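Elongation factor 1-gamma 1 (PDB 1NHY) is a subunit of the eukaryotic elongation factor 1 complex, represented here by the subunit's GST-like N-terminal domain, and probably helps anchor the complex to other cellular components. Local coordinates at residues Ser2-Thr14 with Gln39-Val53. Residues are numbered along the deposited sequence; the frame is centred on the assembly and turned at random.
With SO4 (sulfate ion), chain B.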
ATOM      1  N   SER A   2     -23.187   8.553  -6.582  1.00102.13           N
ATOM      2  CA  SER A   2     -23.322   9.902  -6.042  1.00 96.71           C
ATOM      3  C   SER A   2     -22.092  10.492  -5.370  1.00 93.28           C
ATOM      4  O   SER A   2     -21.821  11.687  -5.486  1.00 91.73           O
ATOM      5  CB  SER A   2     -24.476   9.936  -5.043  1.00 97.08           C
ATOM      6  OG  SER A   2     -24.167   9.177  -3.888  1.00 95.60           O
ATOM      7  N   GLN A   3     -21.352   9.654  -4.660  1.00 88.99           N
ATOM      8  CA  GLN A   3     -20.177  10.110  -3.941  1.00 84.51           C
ATOM      9  C   GLN A   3     -18.917  10.365  -4.745  1.00 82.54           C
ATOM     10  O   GLN A   3     -17.897  10.772  -4.186  1.00 83.03           O
ATOM     11  CB  GLN A   3     -19.869   9.142  -2.820  1.00 83.43           C
ATOM     12  CG  GLN A   3     -20.887   9.210  -1.728  1.00 82.56           C
ATOM     13  CD  GLN A   3     -20.315   8.769  -0.415  1.00 82.58           C
ATOM     14  OE1 GLN A   3     -19.930   7.610  -0.256  1.00 83.18           O
ATOM     15  NE2 GLN A   3     -20.236   9.696   0.542  1.00 82.31           N
ATOM     16  N   GLY A   4     -18.972  10.128  -6.052  1.00 78.92           N
ATOM     17  CA  GLY A   4     -17.804  10.380  -6.867  1.00 73.70           C
ATOM     18  C   GLY A   4     -17.238   9.190  -7.599  1.00 70.28           C
ATOM     19  O   GLY A   4     -17.702   8.067  -7.452  1.00 70.22           O
ATOM     20  N   THR A   5     -16.206   9.451  -8.384  1.00 67.47           N
ATOM     21  CA  THR A   5     -15.565   8.422  -9.172  1.00 65.00           C
ATOM     22  C   THR A   5     -14.071   8.296  -8.890  1.00 64.48           C
ATOM     23  O   THR A   5     -13.366   9.286  -8.722  1.00 64.86           O
ATOM     24  CB  THR A   5     -15.756   8.718 -10.649  1.00 64.38           C
ATOM     25  OG1 THR A   5     -17.161   8.785 -10.928  1.00 64.60           O
ATOM     26  CG2 THR A   5     -15.107   7.640 -11.505  1.00 64.45           C
ATOM     27  N   LEU A   6     -13.584   7.065  -8.854  1.00 63.11           N
ATOM     28  CA  LEU A   6     -12.182   6.838  -8.598  1.00 61.55           C
ATOM     29  C   LEU A   6     -11.494   6.202  -9.794  1.00 61.89           C
ATOM     30  O   LEU A   6     -11.565   4.996  -9.976  1.00 61.81           O
ATOM     31  CB  LEU A   6     -12.033   5.941  -7.371  1.00 59.60           C
ATOM     32  CG  LEU A   6     -10.676   5.261  -7.129  1.00 58.35           C
ATOM     33  CD1 LEU A   6      -9.555   6.295  -7.035  1.00 57.23           C
ATOM     34  CD2 LEU A   6     -10.763   4.427  -5.854  1.00 55.93           C
ATOM     35  N   TYR A   7     -10.839   7.008 -10.620  1.00 63.02           N
ATOM     36  CA  TYR A   7     -10.120   6.468 -11.769  1.00 63.86           C
ATOM     37  C   TYR A   7      -8.890   5.750 -11.227  1.00 64.56           C
ATOM     38  O   TYR A   7      -7.983   6.373 -10.679  1.00 64.93           O
ATOM     39  CB  TYR A   7      -9.663   7.582 -12.706  1.00 64.41           C
ATOM     40  CG  TYR A   7     -10.766   8.298 -13.444  1.00 64.84           C
ATOM     41  CD1 TYR A   7     -11.338   7.747 -14.585  1.00 64.12           C
ATOM     42  CD2 TYR A   7     -11.223   9.542 -13.011  1.00 65.29           C
ATOM     43  CE1 TYR A   7     -12.336   8.420 -15.281  1.00 65.37           C
ATOM     44  CE2 TYR A   7     -12.220  10.219 -13.698  1.00 66.00           C
ATOM     45  CZ  TYR A   7     -12.772   9.652 -14.834  1.00 66.16           C
ATOM     46  OH  TYR A   7     -13.752  10.322 -15.528  1.00 67.74           O
ATOM     47  N   ALA A   8      -8.855   4.435 -11.377  1.00 66.45           N
ATOM     48  CA  ALA A   8      -7.725   3.663 -10.885  1.00 67.69           C
ATOM     49  C   ALA A   8      -7.545   2.358 -11.646  1.00 68.99           C
ATOM     50  O   ALA A   8      -8.487   1.587 -11.818  1.00 69.65           O
ATOM     51  CB  ALA A   8      -7.911   3.375  -9.414  1.00 67.44           C
ATOM     52  N   ASN A   9      -6.325   2.125 -12.112  1.00 69.51           N
ATOM     53  CA  ASN A   9      -6.001   0.908 -12.830  1.00 69.35           C
ATOM     54  C   ASN A   9      -5.589  -0.085 -11.766  1.00 70.34           C
ATOM     55  O   ASN A   9      -5.931   0.074 -10.603  1.00 69.86           O
ATOM     56  CB  ASN A   9      -4.836   1.136 -13.806  1.00 67.66           C
ATOM     57  CG  ASN A   9      -3.488   1.355 -13.100  1.00 66.30           C
ATOM     58  OD1 ASN A   9      -3.296   0.995 -11.941  1.00 65.66           O
ATOM     59  ND2 ASN A   9      -2.540   1.932 -13.825  1.00 65.20           N
ATOM     60  N   PHE A  10      -4.835  -1.101 -12.152  1.00 72.82           N
ATOM     61  CA  PHE A  10      -4.391  -2.085 -11.184  1.00 74.69           C
ATOM     62  C   PHE A  10      -2.883  -2.024 -10.950  1.00 74.85           C
ATOM     63  O   PHE A  10      -2.110  -2.819 -11.475  1.00 73.97           O
ATOM     64  CB  PHE A  10      -4.832  -3.473 -11.635  1.00 76.38           C
ATOM     65  CG  PHE A  10      -6.315  -3.710 -11.504  1.00 77.55           C
ATOM     66  CD1 PHE A  10      -6.821  -4.452 -10.439  1.00 79.50           C
ATOM     67  CD2 PHE A  10      -7.210  -3.192 -12.441  1.00 78.87           C
ATOM     68  CE1 PHE A  10      -8.200  -4.682 -10.307  1.00 81.20           C
ATOM     69  CE2 PHE A  10      -8.590  -3.411 -12.324  1.00 79.68           C
ATOM     70  CZ  PHE A  10      -9.085  -4.159 -11.255  1.00 81.12           C
ATOM     71  N   ARG A  11      -2.484  -1.023 -10.177  1.00 75.67           N
ATOM     72  CA  ARG A  11      -1.096  -0.810  -9.797  1.00 75.83           C
ATOM     73  C   ARG A  11      -1.175  -0.822  -8.285  1.00 75.12           C
ATOM     74  O   ARG A  11      -2.194  -0.430  -7.713  1.00 75.87           O
ATOM     75  CB  ARG A  11      -0.594   0.554 -10.280  1.00 78.00           C
ATOM     76  CG  ARG A  11       0.521   0.462 -11.314  1.00 81.67           C
ATOM     77  CD  ARG A  11       0.891   1.830 -11.885  1.00 84.34           C
ATOM     78  NE  ARG A  11       1.626   1.706 -13.147  1.00 85.43           N
ATOM     79  CZ  ARG A  11       1.778   2.692 -14.032  1.00 85.87           C
ATOM     80  NH1 ARG A  11       1.253   3.897 -13.814  1.00 84.41           N
ATOM     81  NH2 ARG A  11       2.445   2.465 -15.154  1.00 84.91           N
ATOM     82  N   ILE A  12      -0.119  -1.281  -7.637  1.00 73.66           N
ATOM     83  CA  ILE A  12      -0.123  -1.338  -6.190  1.00 72.81           C
ATOM     84  C   ILE A  12      -0.712  -0.084  -5.519  1.00 72.40           C
ATOM     85  O   ILE A  12      -1.543  -0.196  -4.602  1.00 72.20           O
ATOM     86  CB  ILE A  12       1.296  -1.593  -5.670  1.00 72.87           C
ATOM     87  CG1 ILE A  12       1.652  -3.052  -5.889  1.00 74.24           C
ATOM     88  CG2 ILE A  12       1.384  -1.316  -4.182  1.00 74.10           C
ATOM     89  CD1 ILE A  12       0.826  -3.990  -5.031  1.00 74.91           C
ATOM     90  N   ARG A  13      -0.306   1.104  -5.977  1.00 71.27           N
ATOM     91  CA  ARG A  13      -0.803   2.347  -5.384  1.00 69.77           C
ATOM     92  C   ARG A  13      -2.321   2.499  -5.494  1.00 67.63           C
ATOM     93  O   ARG A  13      -2.916   3.379  -4.879  1.00 66.81           O
ATOM     94  CB  ARG A  13      -0.113   3.559  -6.020  1.00 71.54           C
ATOM     95  CG  ARG A  13      -0.429   3.762  -7.473  1.00 76.16           C
ATOM     96  CD  ARG A  13       0.371   4.908  -8.064  1.00 78.96           C
ATOM     97  NE  ARG A  13       0.374   4.811  -9.523  1.00 84.51           N
ATOM     98  CZ  ARG A  13       1.000   5.651 -10.349  1.00 87.19           C
ATOM     99  NH1 ARG A  13       1.693   6.680  -9.865  1.00 88.07           N
ATOM    100  NH2 ARG A  13       0.928   5.465 -11.665  1.00 88.29           N
ATOM    101  N   THR A  14      -2.950   1.625  -6.266  1.00 65.59           N
ATOM    102  CA  THR A  14      -4.385   1.681  -6.443  1.00 64.04           C
ATOM    103  C   THR A  14      -5.122   0.677  -5.581  1.00 62.43           C
ATOM    104  O   THR A  14      -6.310   0.813  -5.321  1.00 62.79           O
ATOM    105  CB  THR A  14      -4.748   1.410  -7.884  1.00 63.95           C
ATOM    106  OG1 THR A  14      -4.423   2.559  -8.669  1.00 65.50           O
ATOM    107  CG2 THR A  14      -6.220   1.102  -8.007  1.00 65.02           C
ATOM    108  N   GLN A  39     -13.193  10.425 -20.454  1.00 86.46           N
ATOM    109  CA  GLN A  39     -13.521  11.170 -19.248  1.00 84.74           C
ATOM    110  C   GLN A  39     -12.294  11.347 -18.371  1.00 83.03           C
ATOM    111  O   GLN A  39     -12.123  12.368 -17.734  1.00 82.41           O
ATOM    112  CB  GLN A  39     -14.614  10.445 -18.466  1.00 84.96           C
ATOM    113  CG  GLN A  39     -15.955  11.150 -18.509  1.00 85.84           C
ATOM    114  CD  GLN A  39     -15.922  12.531 -17.863  1.00 86.19           C
ATOM    115  OE1 GLN A  39     -16.856  13.320 -18.007  1.00 87.26           O
ATOM    116  NE2 GLN A  39     -14.847  12.824 -17.137  1.00 85.38           N
ATOM    117  N   PHE A  40     -11.437  10.341 -18.343  1.00 81.58           N
ATOM    118  CA  PHE A  40     -10.243  10.407 -17.526  1.00 81.47           C
ATOM    119  C   PHE A  40      -9.355  11.572 -17.940  1.00 82.51           C
ATOM    120  O   PHE A  40      -8.798  12.275 -17.095  1.00 82.52           O
ATOM    121  CB  PHE A  40      -9.470   9.101 -17.644  1.00 79.92           C
ATOM    122  CG  PHE A  40      -8.205   9.078 -16.857  1.00 78.68           C
ATOM    123  CD1 PHE A  40      -8.230   9.183 -15.474  1.00 78.88           C
ATOM    124  CD2 PHE A  40      -6.987   8.914 -17.492  1.00 78.16           C
ATOM    125  CE1 PHE A  40      -7.051   9.115 -14.740  1.00 78.07           C
ATOM    126  CE2 PHE A  40      -5.808   8.848 -16.769  1.00 77.40           C
ATOM    127  CZ  PHE A  40      -5.839   8.946 -15.394  1.00 77.38           C
ATOM    128  N   ALA A  41      -9.220  11.777 -19.245  1.00 84.05           N
ATOM    129  CA  ALA A  41      -8.383  12.859 -19.752  1.00 84.60           C
ATOM    130  C   ALA A  41      -9.021  14.205 -19.420  1.00 85.04           C
ATOM    131  O   ALA A  41      -8.346  15.123 -18.957  1.00 85.21           O
ATOM    132  CB  ALA A  41      -8.198  12.715 -21.255  1.00 84.89           C
ATOM    133  N   ARG A  42     -10.324  14.315 -19.651  1.00 85.32           N
ATOM    134  CA  ARG A  42     -11.035  15.553 -19.360  1.00 85.35           C
ATOM    135  C   ARG A  42     -10.927  15.949 -17.879  1.00 84.26           C
ATOM    136  O   ARG A  42     -10.843  17.129 -17.558  1.00 85.16           O
ATOM    137  CB  ARG A  42     -12.519  15.422 -19.761  1.00 88.11           C
ATOM    138  CG  ARG A  42     -13.442  16.425 -19.071  1.00 91.56           C
ATOM    139  CD  ARG A  42     -14.906  16.307 -19.493  1.00 94.97           C
ATOM    140  NE  ARG A  42     -15.752  17.139 -18.628  1.00 98.26           N
ATOM    141  CZ  ARG A  42     -17.030  17.443 -18.862  1.00 99.43           C
ATOM    142  NH1 ARG A  42     -17.639  16.986 -19.951  1.00100.28           N
ATOM    143  NH2 ARG A  42     -17.704  18.202 -18.001  1.00 99.19           N
ATOM    144  N   ASP A  43     -10.916  14.962 -16.984  1.00 82.07           N
ATOM    145  CA  ASP A  43     -10.844  15.216 -15.550  1.00 78.91           C
ATOM    146  C   ASP A  43      -9.425  15.311 -15.029  1.00 77.52           C
ATOM    147  O   ASP A  43      -9.161  16.029 -14.065  1.00 77.64           O
ATOM    148  CB  ASP A  43     -11.580  14.115 -14.787  1.00 78.88           C
ATOM    149  CG  ASP A  43     -13.046  14.050 -15.136  1.00 79.52           C
ATOM    150  OD1 ASP A  43     -13.471  14.837 -15.998  1.00 80.99           O
ATOM    151  OD2 ASP A  43     -13.773  13.221 -14.553  1.00 78.58           O
ATOM    152  N   PHE A  44      -8.511  14.582 -15.659  1.00 74.91           N
ATOM    153  CA  PHE A  44      -7.124  14.593 -15.220  1.00 74.14           C
ATOM    154  C   PHE A  44      -6.160  14.646 -16.385  1.00 74.14           C
ATOM    155  O   PHE A  44      -5.489  13.669 -16.700  1.00 74.04           O
ATOM    156  CB  PHE A  44      -6.845  13.361 -14.354  1.00 72.97           C
ATOM    157  CG  PHE A  44      -7.651  13.324 -13.094  1.00 70.80           C
ATOM    158  CD1 PHE A  44      -7.110  13.765 -11.896  1.00 70.94           C
ATOM    159  CD2 PHE A  44      -8.981  12.914 -13.119  1.00 70.87           C
ATOM    160  CE1 PHE A  44      -7.880  13.797 -10.740  1.00 71.24           C
ATOM    161  CE2 PHE A  44      -9.759  12.944 -11.975  1.00 69.82           C
ATOM    162  CZ  PHE A  44      -9.212  13.388 -10.783  1.00 71.20           C
ATOM    163  N   PRO A  45      -6.083  15.804 -17.048  1.00 74.15           N
ATOM    164  CA  PRO A  45      -5.194  16.009 -18.193  1.00 73.64           C
ATOM    165  C   PRO A  45      -3.784  15.463 -17.979  1.00 72.92           C
ATOM    166  O   PRO A  45      -3.059  15.214 -18.936  1.00 73.14           O
ATOM    167  CB  PRO A  45      -5.225  17.524 -18.370  1.00 73.91           C
ATOM    168  CG  PRO A  45      -6.671  17.839 -18.046  1.00 73.45           C
ATOM    169  CD  PRO A  45      -6.895  17.009 -16.788  1.00 73.32           C
ATOM    170  N   LEU A  46      -3.387  15.278 -16.729  1.00 71.59           N
ATOM    171  CA  LEU A  46      -2.067  14.732 -16.458  1.00 71.27           C
ATOM    172  C   LEU A  46      -2.132  13.209 -16.546  1.00 70.88           C
ATOM    173  O   LEU A  46      -1.133  12.520 -16.308  1.00 68.74           O
ATOM    174  CB  LEU A  46      -1.615  15.122 -15.065  1.00 73.11           C
ATOM    175  CG  LEU A  46      -1.707  16.610 -14.748  1.00 74.37           C
ATOM    176  CD1 LEU A  46      -1.570  16.813 -13.229  1.00 75.78           C
ATOM    177  CD2 LEU A  46      -0.628  17.359 -15.511  1.00 75.41           C
ATOM    178  N   LYS A  47      -3.323  12.701 -16.873  1.00 71.02           N
ATOM    179  CA  LYS A  47      -3.574  11.262 -17.003  1.00 72.25           C
ATOM    180  C   LYS A  47      -2.779  10.419 -15.992  1.00 73.34           C
ATOM    181  O   LYS A  47      -2.156   9.423 -16.363  1.00 74.39           O
ATOM    182  CB  LYS A  47      -3.235  10.793 -18.420  1.00 71.71           C
ATOM    183  CG  LYS A  47      -4.024  11.476 -19.510  1.00 72.35           C
ATOM    184  CD  LYS A  47      -3.610  10.970 -20.881  1.00 73.64           C
ATOM    185  CE  LYS A  47      -4.442  11.648 -21.966  1.00 76.34           C
ATOM    186  NZ  LYS A  47      -4.303  11.030 -23.330  1.00 78.24           N
ATOM    187  N   LYS A  48      -2.805  10.822 -14.723  1.00 73.59           N
ATOM    188  CA  LYS A  48      -2.093  10.114 -13.668  1.00 72.84           C
ATOM    189  C   LYS A  48      -3.099   9.406 -12.750  1.00 71.38           C
ATOM    190  O   LYS A  48      -4.256   9.812 -12.643  1.00 71.99           O
ATOM    191  CB  LYS A  48      -1.247  11.115 -12.880  1.00 76.37           C
ATOM    192  CG  LYS A  48      -0.672  10.565 -11.580  1.00 80.92           C
ATOM    193  CD  LYS A  48      -0.689  11.620 -10.450  1.00 82.73           C
ATOM    194  CE  LYS A  48      -0.439  10.985  -9.070  1.00 85.46           C
ATOM    195  NZ  LYS A  48       0.822  10.165  -9.032  1.00 86.28           N
ATOM    196  N   VAL A  49      -2.653   8.353 -12.075  1.00 69.28           N
ATOM    197  CA  VAL A  49      -3.533   7.597 -11.201  1.00 67.36           C
ATOM    198  C   VAL A  49      -2.834   7.292  -9.864  1.00 66.51           C
ATOM    199  O   VAL A  49      -1.607   7.210  -9.823  1.00 66.63           O
ATOM    200  CB  VAL A  49      -3.949   6.309 -11.945  1.00 66.44           C
ATOM    201  CG1 VAL A  49      -3.722   5.095 -11.094  1.00 67.77           C
ATOM    202  CG2 VAL A  49      -5.398   6.425 -12.381  1.00 65.81           C
ATOM    203  N   PRO A  50      -3.592   7.159  -8.747  1.00 64.81           N
ATOM    204  CA  PRO A  50      -5.038   7.247  -8.531  1.00 62.78           C
ATOM    205  C   PRO A  50      -5.563   8.668  -8.726  1.00 61.80           C
ATOM    206  O   PRO A  50      -4.885   9.661  -8.430  1.00 61.89           O
ATOM    207  CB  PRO A  50      -5.198   6.781  -7.086  1.00 62.62           C
ATOM    208  CG  PRO A  50      -4.041   5.896  -6.887  1.00 62.83           C
ATOM    209  CD  PRO A  50      -2.943   6.672  -7.522  1.00 64.02           C
ATOM    210  N   ALA A  51      -6.795   8.740  -9.205  1.00 59.87           N
ATOM    211  CA  ALA A  51      -7.457   9.996  -9.477  1.00 57.34           C
ATOM    212  C   ALA A  51      -8.890   9.918  -8.958  1.00 57.59           C
ATOM    213  O   ALA A  51      -9.643   9.009  -9.303  1.00 58.74           O
ATOM    214  CB  ALA A  51      -7.457  10.237 -10.964  1.00 54.60           C
ATOM    215  N   PHE A  52      -9.275  10.867  -8.121  1.00 57.97           N
ATOM    216  CA  PHE A  52     -10.635  10.865  -7.612  1.00 57.06           C
ATOM    217  C   PHE A  52     -11.409  12.115  -8.022  1.00 58.33           C
ATOM    218  O   PHE A  52     -10.834  13.195  -8.152  1.00 57.49           O
ATOM    219  CB  PHE A  52     -10.645  10.777  -6.102  1.00 53.62           C
ATOM    220  CG  PHE A  52     -12.027  10.786  -5.529  1.00 51.75           C
ATOM    221  CD1 PHE A  52     -12.794   9.631  -5.525  1.00 51.59           C
ATOM    222  CD2 PHE A  52     -12.580  11.960  -5.028  1.00 50.45           C
ATOM    223  CE1 PHE A  52     -14.093   9.648  -5.033  1.00 49.70           C
ATOM    224  CE2 PHE A  52     -13.878  11.983  -4.534  1.00 48.87           C
ATOM    225  CZ  PHE A  52     -14.633  10.826  -4.536  1.00 49.23           C
ATOM    226  N   VAL A  53     -12.716  11.964  -8.211  1.00 60.07           N
ATOM    227  CA  VAL A  53     -13.567  13.080  -8.596  1.00 62.87           C
ATOM    228  C   VAL A  53     -14.862  12.992  -7.839  1.00 66.42           C
ATOM    229  O   VAL A  53     -15.623  12.044  -8.009  1.00 66.91           O
ATOM    230  CB  VAL A  53     -13.950  13.050 -10.063  1.00 61.49           C
ATOM    231  CG1 VAL A  53     -14.711  14.302 -10.402  1.00 59.95           C
ATOM    232  CG2 VAL A  53     -12.734  12.912 -10.920  1.00 61.54           C
TER
HETATM  233  S   SO4 B 220       3.535  -1.593  -9.767  1.00 79.23           S
HETATM  234  O1  SO4 B 220       2.849  -0.546  -8.988  1.00 78.57           O
HETATM  235  O2  SO4 B 220       4.093  -1.011 -11.009  1.00 78.76           O
HETATM  236  O3  SO4 B 220       4.634  -2.198  -8.963  1.00 77.23           O
HETATM  237  O4  SO4 B 220       2.564  -2.650 -10.122  1.00 78.54           O
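Thr5 O takes the amide hydrogen of Val53 N at 2.8 Å and also receives a CA-H...O contact from Phe52 CA. The same residue pair closes a second bond, Thr5 N to Val53 O (2.7 Å). Further along, Ala51 N reaches Tyr7 O at 3.0 Å, while the return bond from Tyr7 N to Ala51 O is bent and weak. Leu6 and Phe52, a non-hydrogen-bonded pair, lie between these two hydrogen-bonded pairs; strands 5-7 and 51-53 are antiparallel and are the two inner strands of a four-stranded mixed sheet. This is the thioredoxin-like N-terminal domain of a glutathione S-transferase fold, and the peptide bond before Pro50 is cis, as is usual in that fold just ahead of this strand. Tyr7 joins the sheet to helix 37-43, which packs on the face that carries Thr5, Tyr7, Ala51 and Val53. With CG anti to its carbonyl carbon (chi1 -69°), the ring is laid against that helix, where Phe40 CA lies over one face, 4.0 Å from the ring centroid, in a CH-pi contact. Phe40 CD1 lies over that face too, while the Phe44 ring meets Tyr7 CD2 obliquely, completing an aromatic cluster. At the far end Tyr7 OH donates to Asp43 OD2 (3.1 Å) from above the carboxylate plane, which stands 76° from the ring. With an alanine in place of Tyr7, Asp43 would probably lose its hydroxyl donor and a gap would open against Phe40 and Phe44. On the sheet's other face Gln3 O meets the edge of the Phe52 ring at CZ, and Ile66 of helix 63-73 touches the Phe52 side chain. Beyond the strands, Val49 O rests 3.0 Å above the centre of the Arg13 guanidinium, and Pro50 CD packs against Arg13 CD.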